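Local coordinates for protein monothiol glutaredoxin-S14, chloroplastic (PDB 3IPZ) that binds a labile iron-sulfur cluster with its BolA partner, may donate such clusters to recipient proteins and may regulate CAX cation transporters, at residues 40-45 with 89-94. Sequence-based numbering, arbitrary orientation.
Sequences VQILKN and ITLEAF
The Phe94 ring presents one face to Ile42 and its edge to Asn45. Ile42 CD1 stands 3.8 Å from the ring centroid, 28° off the normal, a CH-pi contact displaced toward the rim, with Phe94 CD2 nearest at 3.4 Å. Ile42 CG2 meets the same face near its rim, 3.5 Å from Phe94 CD1. Both branches touch because CG2 lies anti to the backbone N, CG1 sits beside it, and a further bend at chi2 brings CD1 over the ring. At the edge, Asn45 ND2 lies 3.6 Å from Phe94 CZ, near the ring plane, with the amide turned 85° to it. Leu91 CD2 adds a looser apolar touch, 4.4 Å from Ile42 CD1. An alanine in place of Phe94 would probably leave both Ile42 branches without their aromatic partner and open a gap between the helices. The axes of 40-45 and 89-94 approach to 10.8 Å at 30°, so side chains bridge two helices on one side of the glutaredoxin domain's thioredoxin-fold sheet, where Leu43 and Thr90 both touch Leu77 of strand 76-79; Leu99 of helix 98-108 also touches Ile42 and Phe94. The contact is mainly apolar, burying 231 Å² over both sides; the Asn45 amide makes no hydrogen bond across it.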
ATOM      1  N   VAL A  40       2.704  -8.499  -2.917  1.00 39.54           N
ATOM      2  CA  VAL A  40       1.806  -8.868  -4.003  1.00 39.65           C
ATOM      3  C   VAL A  40       1.403 -10.337  -3.847  1.00 43.44           C
ATOM      4  O   VAL A  40       0.210 -10.681  -3.909  1.00 36.82           O
ATOM      5  CB  VAL A  40       2.466  -8.676  -5.403  1.00 48.51           C
ATOM      6  CG1 VAL A  40       1.654  -9.407  -6.468  1.00 38.27           C
ATOM      7  CG2 VAL A  40       2.548  -7.186  -5.755  1.00 33.15           C
ATOM      8  N   GLN A  41       2.390 -11.206  -3.644  1.00 39.30           N
ATOM      9  CA  GLN A  41       2.089 -12.628  -3.480  1.00 43.87           C
ATOM     10  C   GLN A  41       1.170 -12.862  -2.281  1.00 44.62           C
ATOM     11  O   GLN A  41       0.270 -13.703  -2.336  1.00 46.23           O
ATOM     12  CB  GLN A  41       3.376 -13.450  -3.338  1.00 43.63           C
ATOM     13  CG  GLN A  41       4.290 -13.411  -4.569  1.00 42.75           C
ATOM     14  CD  GLN A  41       3.524 -13.530  -5.890  1.00 60.45           C
ATOM     15  OE1 GLN A  41       2.769 -14.482  -6.107  1.00 66.04           O
ATOM     16  NE2 GLN A  41       3.724 -12.558  -6.781  1.00 57.50           N
ATOM     17  N   ILE A  42       1.390 -12.117  -1.199  1.00 41.34           N
ATOM     18  CA  ILE A  42       0.539 -12.245  -0.021  1.00 35.35           C
ATOM     19  C   ILE A  42      -0.888 -11.930  -0.475  1.00 38.42           C
ATOM     20  O   ILE A  42      -1.813 -12.710  -0.242  1.00 42.83           O
ATOM     21  CB  ILE A  42       0.893 -11.215   1.100  1.00 36.35           C
ATOM     22  CG1 ILE A  42       2.303 -11.429   1.627  1.00 29.90           C
ATOM     23  CG2 ILE A  42      -0.082 -11.333   2.243  1.00 29.16           C
ATOM     24  CD1 ILE A  42       2.649 -12.828   2.213  1.00 62.17           C
ATOM     25  N   LEU A  43      -1.052 -10.778  -1.122  1.00 32.42           N
ATOM     26  CA  LEU A  43      -2.366 -10.334  -1.583  1.00 45.00           C
ATOM     27  C   LEU A  43      -3.008 -11.263  -2.602  1.00 48.69           C
ATOM     28  O   LEU A  43      -4.227 -11.416  -2.616  1.00 46.75           O
ATOM     29  CB  LEU A  43      -2.289  -8.911  -2.153  1.00 44.37           C
ATOM     30  CG  LEU A  43      -1.911  -7.797  -1.171  1.00 34.10           C
ATOM     31  CD1 LEU A  43      -1.895  -6.481  -1.901  1.00 24.60           C
ATOM     32  CD2 LEU A  43      -2.897  -7.747  -0.005  1.00 37.15           C
ATOM     33  N   LYS A  44      -2.201 -11.872  -3.463  1.00 50.29           N
ATOM     34  CA  LYS A  44      -2.748 -12.801  -4.445  1.00 57.40           C
ATOM     35  C   LYS A  44      -3.194 -14.092  -3.743  1.00 57.39           C
ATOM     36  O   LYS A  44      -4.205 -14.688  -4.112  1.00 56.56           O
ATOM     37  CB  LYS A  44      -1.716 -13.116  -5.533  1.00 58.14           C
ATOM     38  CG  LYS A  44      -1.491 -11.982  -6.536  1.00 63.79           C
ATOM     39  CD  LYS A  44      -0.652 -12.441  -7.729  1.00 67.16           C
ATOM     40  CE  LYS A  44      -0.498 -11.332  -8.768  1.00 79.96           C
ATOM     41  NZ  LYS A  44       0.216 -11.779  -9.999  1.00 71.51           N
ATOM     42  N   ASN A  45      -2.441 -14.503  -2.726  1.00 53.01           N
ATOM     43  CA  ASN A  45      -2.747 -15.698  -1.951  1.00 52.18           C
ATOM     44  C   ASN A  45      -4.131 -15.591  -1.295  1.00 57.23           C
ATOM     45  O   ASN A  45      -4.918 -16.548  -1.305  1.00 56.17           O
ATOM     46  CB  ASN A  45      -1.683 -15.885  -0.863  1.00 63.54           C
ATOM     47  CG  ASN A  45      -2.012 -17.024   0.100  1.00 71.13           C
ATOM     48  OD1 ASN A  45      -1.700 -18.185  -0.164  1.00 73.74           O
ATOM     49  ND2 ASN A  45      -2.655 -16.693   1.219  1.00 62.28           N
ATOM     50  N   ILE A  89       5.721  -5.462   8.538  1.00 32.31           N
ATOM     51  CA  ILE A  89       4.455  -5.464   9.238  1.00 34.00           C
ATOM     52  C   ILE A  89       3.353  -6.223   8.480  1.00 42.96           C
ATOM     53  O   ILE A  89       2.513  -6.881   9.098  1.00 39.20           O
ATOM     54  CB  ILE A  89       4.034  -4.016   9.556  1.00 39.48           C
ATOM     55  CG1 ILE A  89       4.868  -3.529  10.743  1.00 42.07           C
ATOM     56  CG2 ILE A  89       2.541  -3.927   9.858  1.00 26.31           C
ATOM     57  CD1 ILE A  89       4.837  -2.019  10.975  1.00 72.74           C
ATOM     58  N   THR A  90       3.377  -6.155   7.149  1.00 35.35           N
ATOM     59  CA  THR A  90       2.382  -6.851   6.334  1.00 38.68           C
ATOM     60  C   THR A  90       2.611  -8.360   6.369  1.00 33.99           C
ATOM     61  O   THR A  90       1.661  -9.145   6.400  1.00 39.45           O
ATOM     62  CB  THR A  90       2.420  -6.393   4.852  1.00 30.40           C
ATOM     63  OG1 THR A  90       2.180  -4.984   4.774  1.00 33.33           O
ATOM     64  CG2 THR A  90       1.351  -7.130   4.043  1.00 33.65           C
ATOM     65  N   LEU A  91       3.879  -8.760   6.368  1.00 36.20           N
ATOM     66  CA  LEU A  91       4.230 -10.172   6.400  1.00 34.89           C
ATOM     67  C   LEU A  91       3.796 -10.771   7.732  1.00 39.53           C
ATOM     68  O   LEU A  91       3.212 -11.853   7.783  1.00 48.62           O
ATOM     69  CB  LEU A  91       5.740 -10.340   6.236  1.00 38.68           C
ATOM     70  CG  LEU A  91       6.267 -11.594   5.526  1.00 46.86           C
ATOM     71  CD1 LEU A  91       7.611 -11.948   6.140  1.00 46.05           C
ATOM     72  CD2 LEU A  91       5.316 -12.773   5.674  1.00 51.37           C
ATOM     73  N   GLU A  92       4.081 -10.053   8.814  1.00 35.54           N
ATOM     74  CA  GLU A  92       3.727 -10.516  10.147  1.00 38.86           C
ATOM     75  C   GLU A  92       2.214 -10.617  10.335  1.00 39.09           C
ATOM     76  O   GLU A  92       1.715 -11.607  10.860  1.00 39.96           O
ATOM     77  CB  GLU A  92       4.327  -9.572  11.193  1.00 38.54           C
ATOM     78  CG  GLU A  92       3.980  -9.903  12.639  1.00 41.85           C
ATOM     79  CD  GLU A  92       4.593 -11.205  13.129  1.00 45.53           C
ATOM     80  OE1 GLU A  92       5.518 -11.729  12.469  1.00 47.99           O
ATOM     81  OE2 GLU A  92       4.153 -11.690  14.192  1.00 59.19           O
ATOM     82  N   ALA A  93       1.487  -9.590   9.912  1.00 33.21           N
ATOM     83  CA  ALA A  93       0.041  -9.585  10.048  1.00 27.71           C
ATOM     84  C   ALA A  93      -0.544 -10.702   9.196  1.00 38.20           C
ATOM     85  O   ALA A  93      -1.669 -11.147   9.420  1.00 34.08           O
ATOM     86  CB  ALA A  93      -0.522  -8.250   9.621  1.00 29.42           C
ATOM     87  N   PHE A  94       0.226 -11.142   8.205  1.00 38.50           N
ATOM     88  CA  PHE A  94      -0.211 -12.227   7.342  1.00 39.05           C
ATOM     89  C   PHE A  94      -0.104 -13.548   8.109  1.00 46.97           C
ATOM     90  O   PHE A  94      -1.061 -14.317   8.170  1.00 45.13           O
ATOM     91  CB  PHE A  94       0.654 -12.289   6.087  1.00 39.59           C
ATOM     92  CG  PHE A  94       0.371 -13.480   5.225  1.00 37.97           C
ATOM     93  CD1 PHE A  94      -0.899 -13.686   4.700  1.00 36.07           C
ATOM     94  CD2 PHE A  94       1.372 -14.399   4.938  1.00 41.04           C
ATOM     95  CE1 PHE A  94      -1.169 -14.796   3.895  1.00 43.62           C
ATOM     96  CE2 PHE A  94       1.114 -15.516   4.135  1.00 51.13           C
ATOM     97  CZ  PHE A  94      -0.158 -15.713   3.613  1.00 45.20           C
TER